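Local coordinates for MutS2 protein (Thermus thermophilus, PDB 2ZQE), which is a MutS2 whose Smr domain, captured in this structure, acts as an endonuclease, probably cutting DNA to suppress homologous recombination, at residues L12-A15 with E16-E20; E26-A30 with L31-T35. One frame throughout, in Å; residues are numbered along the deposited sequence.

Interaction 1. Residues L12-A15 with E16-E20; sequences LTVA and EALLE
Glu16 OE1 takes the backbone N-H of Thr13 at 2.8 Å from Thr13 N, on its anti lone pair and nearly straight (168°). Thr13 OG1 in return accepts from Glu16 N at 3.1 Å, also nearly in line with the N-H. The two exchanges make a capping box, with Thr13 as the N-cap of helix 14-30. OG1 sits between the backbone N and the carbonyl carbon of its own residue (chi1 61°), which turns it inward over the first turn. Thr13 OG1 also comes within 3.2 Å of Glu16 OE1.

Leu12, just ahead of the cap, lies across the Glu16 side chain. Its CB is 3.8 Å from Glu16 CB and 4.1 Å from Ala17 CB, CD1 reaches Ala17 CA at 3.9 Å, and Leu12 CD2 sits over the flat face of the Glu16 carboxylate, 3.9 Å from OE1. An alanine in place of Leu12 would keep the CB contacts but is likely to uncover the carboxylate face and the flank of Ala17, leaving the group less confined on that side. Val14 and, one turn on, Leu18 lie side by side, Val14 CG1 4.2 Å from Leu18 CD1, and both pack on helix 46-57, Val14 on Leu47 and Ala50, Leu18 on Ala54. With a carboxylate bonded to an N-H at the amino end of a helix, the negative charge of Glu16 is likely to be favoured there.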
ATOM      1  N   LEU A  12      -2.036   8.468  -9.700  1.00  6.57           N
ATOM      2  CA  LEU A  12      -0.615   8.815  -9.606  1.00  5.49           C
ATOM      3  C   LEU A  12       0.234   7.971 -10.571  1.00  5.59           C
ATOM      4  O   LEU A  12      -0.093   6.832 -10.853  1.00  5.50           O
ATOM      5  CB  LEU A  12      -0.116   8.600  -8.165  1.00  5.75           C
ATOM      6  CG  LEU A  12      -0.783   9.450  -7.065  1.00  5.10           C
ATOM      7  CD1 LEU A  12      -0.234   9.073  -5.713  1.00  7.84           C
ATOM      8  CD2 LEU A  12      -0.592  10.944  -7.344  1.00  7.87           C
ATOM      9  N   THR A  13       1.343   8.526 -11.057  1.00  5.76           N
ATOM     10  CA  THR A  13       2.343   7.706 -11.748  1.00  5.54           C
ATOM     11  C   THR A  13       2.952   6.712 -10.765  1.00  5.45           C
ATOM     12  O   THR A  13       2.811   6.884  -9.555  1.00  6.07           O
ATOM     13  CB  THR A  13       3.468   8.561 -12.311  1.00  6.27           C
ATOM     14  OG1 THR A  13       4.139   9.259 -11.235  1.00  6.57           O
ATOM     15  CG2 THR A  13       2.889   9.542 -13.296  1.00  6.72           C
ATOM     16  N   VAL A  14       3.650   5.702 -11.272  1.00  5.46           N
ATOM     17  CA  VAL A  14       4.403   4.788 -10.364  1.00  6.21           C
ATOM     18  C   VAL A  14       5.305   5.573  -9.394  1.00  6.55           C
ATOM     19  O   VAL A  14       5.297   5.335  -8.174  1.00  5.58           O
ATOM     20  CB  VAL A  14       5.204   3.736 -11.163  1.00  6.54           C
ATOM     21  CG1 VAL A  14       6.228   3.016 -10.273  1.00  7.40           C
ATOM     22  CG2 VAL A  14       4.253   2.729 -11.813  1.00  6.94           C
ATOM     23  N   ALA A  15       6.060   6.533  -9.928  1.00  6.52           N
ATOM     24  CA  ALA A  15       6.986   7.306  -9.079  1.00  7.11           C
ATOM     25  C   ALA A  15       6.273   8.106  -7.988  1.00  7.11           C
ATOM     26  O   ALA A  15       6.699   8.113  -6.823  1.00  7.91           O
ATOM     27  CB  ALA A  15       7.852   8.215  -9.945  1.00  7.97           C
ATOM     28  N   GLU A  16       5.182   8.777  -8.351  1.00  6.70           N
ATOM     29  CA  GLU A  16       4.411   9.545  -7.375  1.00  7.67           C
ATOM     30  C   GLU A  16       3.802   8.600  -6.334  1.00  6.75           C
ATOM     31  O   GLU A  16       3.822   8.883  -5.125  1.00  6.28           O
ATOM     32  CB  GLU A  16       3.272  10.280  -8.067  1.00  7.30           C
ATOM     33  CG  GLU A  16       3.656  11.515  -8.872  1.00  9.65           C
ATOM     34  CD  GLU A  16       2.451  12.042  -9.651  1.00 10.33           C
ATOM     35  OE1 GLU A  16       1.840  11.244 -10.368  1.00  9.26           O
ATOM     36  OE2 GLU A  16       2.084  13.237  -9.511  1.00 15.96           O
ATOM     37  N   ALA A  17       3.271   7.483  -6.816  1.00  5.90           N
ATOM     38  CA  ALA A  17       2.644   6.486  -5.936  1.00  5.63           C
ATOM     39  C   ALA A  17       3.631   5.922  -4.925  1.00  5.58           C
ATOM     40  O   ALA A  17       3.324   5.819  -3.736  1.00  5.51           O
ATOM     41  CB  ALA A  17       1.982   5.357  -6.759  1.00  5.11           C
ATOM     42  N   LEU A  18       4.828   5.575  -5.386  1.00  5.62           N
ATOM     43  CA  LEU A  18       5.852   5.048  -4.473  1.00  5.93           C
ATOM     44  C   LEU A  18       6.338   6.075  -3.445  1.00  5.76           C
ATOM     45  O   LEU A  18       6.586   5.727  -2.290  1.00  5.61           O
ATOM     46  CB  LEU A  18       7.032   4.466  -5.257  1.00  6.26           C
ATOM     47  CG  LEU A  18       6.739   3.111  -5.915  1.00  9.07           C
ATOM     48  CD1 LEU A  18       8.010   2.535  -6.527  1.00  9.75           C
ATOM     49  CD2 LEU A  18       6.138   2.102  -4.974  1.00 12.20           C
ATOM     50  N   LEU A  19       6.478   7.334  -3.873  1.00  5.44           N
ATOM     51  CA  LEU A  19       6.778   8.419  -2.926  1.00  6.56           C
ATOM     52  C   LEU A  19       5.705   8.529  -1.831  1.00  6.42           C
ATOM     53  O   LEU A  19       6.021   8.664  -0.622  1.00  5.85           O
ATOM     54  CB  LEU A  19       6.952   9.754  -3.676  1.00  6.36           C
ATOM     55  CG  LEU A  19       7.304  10.977  -2.821  1.00  9.53           C
ATOM     56  CD1 LEU A  19       8.665  10.794  -2.185  1.00 12.63           C
ATOM     57  CD2 LEU A  19       7.310  12.200  -3.696  1.00 11.57           C
ATOM     58  N   GLU A  20       4.437   8.468  -2.245  1.00  6.28           N
ATOM     59  CA  GLU A  20       3.347   8.546  -1.286  1.00  6.48           C
ATOM     60  C   GLU A  20       3.283   7.313  -0.403  1.00  6.16           C
ATOM     61  O   GLU A  20       2.970   7.422   0.783  1.00  6.56           O
ATOM     62  CB  GLU A  20       2.002   8.832  -1.972  1.00  6.88           C
ATOM     63  CG  GLU A  20       0.808   8.930  -1.009  1.00 11.78           C
ATOM     64  CD  GLU A  20       1.077   9.836   0.187  1.00 16.71           C
ATOM     65  OE1 GLU A  20       1.657  10.918  -0.022  1.00 19.79           O
ATOM     66  OE2 GLU A  20       0.712   9.467   1.335  1.00 19.08           O
TER

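Interaction 2. Residues E26-A30 with L31-T35; sequences EEARA and LGLST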
ATOM      1  N   GLU A  26       5.517   5.648   6.698  1.00  6.31           N
ATOM      2  CA  GLU A  26       6.166   6.414   7.766  1.00  7.59           C
ATOM      3  C   GLU A  26       5.130   6.931   8.769  1.00  7.71           C
ATOM      4  O   GLU A  26       5.306   6.802   9.990  1.00  7.50           O
ATOM      5  CB  GLU A  26       6.974   7.577   7.180  1.00  7.52           C
ATOM      6  CG  GLU A  26       7.951   8.232   8.183  1.00 10.58           C
ATOM      7  CD  GLU A  26       9.086   7.324   8.676  1.00 13.28           C
ATOM      8  OE1 GLU A  26       9.286   6.195   8.163  1.00 14.34           O
ATOM      9  OE2 GLU A  26       9.829   7.770   9.591  1.00 16.35           O
ATOM     10  N   GLU A  27       4.048   7.505   8.250  1.00  8.02           N
ATOM     11  CA  GLU A  27       3.011   8.084   9.092  1.00  9.15           C
ATOM     12  C   GLU A  27       2.258   7.000   9.863  1.00  9.01           C
ATOM     13  O   GLU A  27       1.935   7.174  11.037  1.00  9.39           O
ATOM     14  CB  GLU A  27       2.057   8.951   8.257  1.00  8.54           C
ATOM     15  CG  GLU A  27       2.754  10.221   7.765  1.00 10.27           C
ATOM     16  CD  GLU A  27       1.875  11.119   6.912  1.00 11.27           C
ATOM     17  OE1 GLU A  27       0.646  10.928   6.884  1.00 16.03           O
ATOM     18  OE2 GLU A  27       2.431  12.047   6.284  1.00 16.08           O
ATOM     19  N   ALA A  28       1.991   5.877   9.210  1.00  8.90           N
ATOM     20  CA  ALA A  28       1.247   4.788   9.847  1.00  8.62           C
ATOM     21  C   ALA A  28       2.043   4.242  11.035  1.00  9.14           C
ATOM     22  O   ALA A  28       1.478   4.044  12.113  1.00  8.85           O
ATOM     23  CB  ALA A  28       0.931   3.677   8.845  1.00  9.15           C
ATOM     24  N   ARG A  29       3.350   4.052  10.860  1.00  9.38           N
ATOM     25  CA  ARG A  29       4.204   3.615  11.976  1.00 10.57           C
ATOM     26  C   ARG A  29       4.363   4.694  13.062  1.00 10.49           C
ATOM     27  O   ARG A  29       4.400   4.372  14.258  1.00 10.65           O
ATOM     28  CB  ARG A  29       5.570   3.132  11.487  1.00 11.63           C
ATOM     29  CG  ARG A  29       5.484   1.712  10.895  1.00 14.89           C
ATOM     30  CD  ARG A  29       6.804   0.941  10.992  1.00 20.86           C
ATOM     31  NE  ARG A  29       7.098   0.490  12.356  1.00 24.92           N
ATOM     32  CZ  ARG A  29       7.929   1.104  13.197  1.00 26.71           C
ATOM     33  NH1 ARG A  29       8.570   2.207  12.827  1.00 27.64           N
ATOM     34  NH2 ARG A  29       8.125   0.609  14.415  1.00 27.59           N
ATOM     35  N   ALA A  30       4.436   5.955  12.644  1.00 10.35           N
ATOM     36  CA  ALA A  30       4.544   7.089  13.582  1.00 10.19           C
ATOM     37  C   ALA A  30       3.315   7.141  14.488  1.00 10.45           C
ATOM     38  O   ALA A  30       3.424   7.479  15.672  1.00  9.92           O
ATOM     39  CB  ALA A  30       4.710   8.432  12.821  1.00 10.04           C
ATOM     40  N   LEU A  31       2.161   6.797  13.918  1.00 10.06           N
ATOM     41  CA  LEU A  31       0.889   6.833  14.623  1.00 11.39           C
ATOM     42  C   LEU A  31       0.665   5.557  15.439  1.00 11.12           C
ATOM     43  O   LEU A  31      -0.258   5.495  16.244  1.00 11.61           O
ATOM     44  CB  LEU A  31      -0.282   7.054  13.649  1.00 11.71           C
ATOM     45  CG  LEU A  31      -1.635   7.395  14.297  1.00 14.12           C
ATOM     46  CD1 LEU A  31      -1.470   8.510  15.349  1.00 14.50           C
ATOM     47  CD2 LEU A  31      -2.729   7.774  13.277  1.00 13.67           C
ATOM     48  N   GLY A  32       1.503   4.543  15.226  1.00 10.97           N
ATOM     49  CA  GLY A  32       1.352   3.283  15.961  1.00 10.74           C
ATOM     50  C   GLY A  32       0.267   2.361  15.422  1.00 11.11           C
ATOM     51  O   GLY A  32      -0.321   1.569  16.177  1.00 11.01           O
ATOM     52  N   LEU A  33       0.005   2.459  14.113  1.00 10.37           N
ATOM     53  CA  LEU A  33      -0.999   1.636  13.445  1.00 10.49           C
ATOM     54  C   LEU A  33      -0.445   0.271  13.104  1.00 10.54           C
ATOM     55  O   LEU A  33       0.753   0.130  12.830  1.00 10.92           O
ATOM     56  CB  LEU A  33      -1.481   2.314  12.156  1.00 10.50           C
ATOM     57  CG  LEU A  33      -2.106   3.709  12.309  1.00 10.51           C
ATOM     58  CD1 LEU A  33      -2.678   4.176  10.976  1.00 12.34           C
ATOM     59  CD2 LEU A  33      -3.169   3.717  13.371  1.00 11.27           C
ATOM     60  N   SER A  34      -1.334  -0.722  13.108  1.00  9.99           N
ATOM     61  CA  SER A  34      -0.954  -2.087  12.787  1.00  9.60           C
ATOM     62  C   SER A  34      -1.162  -2.406  11.313  1.00  8.76           C
ATOM     63  O   SER A  34      -0.558  -3.348  10.800  1.00  7.74           O
ATOM     64  CB  SER A  34      -1.757  -3.074  13.634  1.00 10.87           C
ATOM     65  OG  SER A  34      -3.130  -2.981  13.303  1.00 14.53           O
ATOM     66  N   THR A  35      -2.044  -1.651  10.656  1.00  8.33           N
ATOM     67  CA  THR A  35      -2.468  -1.964   9.290  1.00  8.55           C
ATOM     68  C   THR A  35      -2.637  -0.682   8.486  1.00  8.53           C
ATOM     69  O   THR A  35      -3.028   0.352   9.045  1.00  7.75           O
ATOM     70  CB  THR A  35      -3.801  -2.744   9.285  1.00  9.44           C
ATOM     71  OG1 THR A  35      -3.719  -3.828  10.226  1.00 12.94           O
ATOM     72  CG2 THR A  35      -4.096  -3.328   7.903  1.00  9.59           C
TER
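Leu33 folds back against the last turn of the helix onto Ala28, its CD1 methyl 4.2 Å from Ala28 CB. CG stands beside its own backbone N, anti to the carbonyl carbon (chi1 -59°), and that torsion carries the branched end back alongside the last turn, toward Ala28 instead of out along the departing chain. On the way the side chain passes the carbonyl it is tied to: Leu33 CB is 3.4 Å from Ala28 O, while Leu33 N gives that same oxygen a bond of 2.9 Å, close to straight at 164°. Backbone and side chain of Leu33 therefore address one residue together. Both Ala28 and Leu33 also rest on Leu81 of strand 76-81, so the small apolar patch continues into the sheet.

The turn between them is a Schellman motif, defined by that Leu33 N to Ala28 O bond together with one from Gly32 N to Arg29 O. Gly32 takes a positive phi (80°), reversing the chain after helix 14-30, and its N lies 3.1 Å from Arg29 O, with the donor above the carbonyl plane and off the lone pairs. The apolar pairing of Leu33 with Ala28 across this turn is the hydrophobic contact that commonly accompanies the motif.

Leu31 is turned differently. Its CG lies opposite the backbone N, which leads the two methyls away from the last turn, while CB stays close, 3.4 Å from Glu27 O. Leu31 N bonds that oxygen at 2.9 Å and reaches Ala28 O only weakly. Arg29 points off the far side, where its guanidinium group donates to the backbone oxygens of Arg82 and Pro83 at the C-terminal end of the chain, while Glu27 turns back along the helix to Gln23.

In the fold
Interactions 1 and 2 sit at the two ends of helix 14-30, one at its start and the other where it gives way to the loop before strand 35-39. Their centres are 19 Å apart and their nearest atoms about 6 Å, so they do not touch; the helix itself connects them. That helix is the crossover of a beta-alpha-beta unit whose strands, 6-8 and 35-39, lie side by side and parallel in the sheet. The surroundings differ: residues 12-20 lean on helix 46-57, whereas residues 26-35 meet strand 76-81 and the C-terminal end. Both are surface contacts within the Smr domain, each closing one end of the same helix.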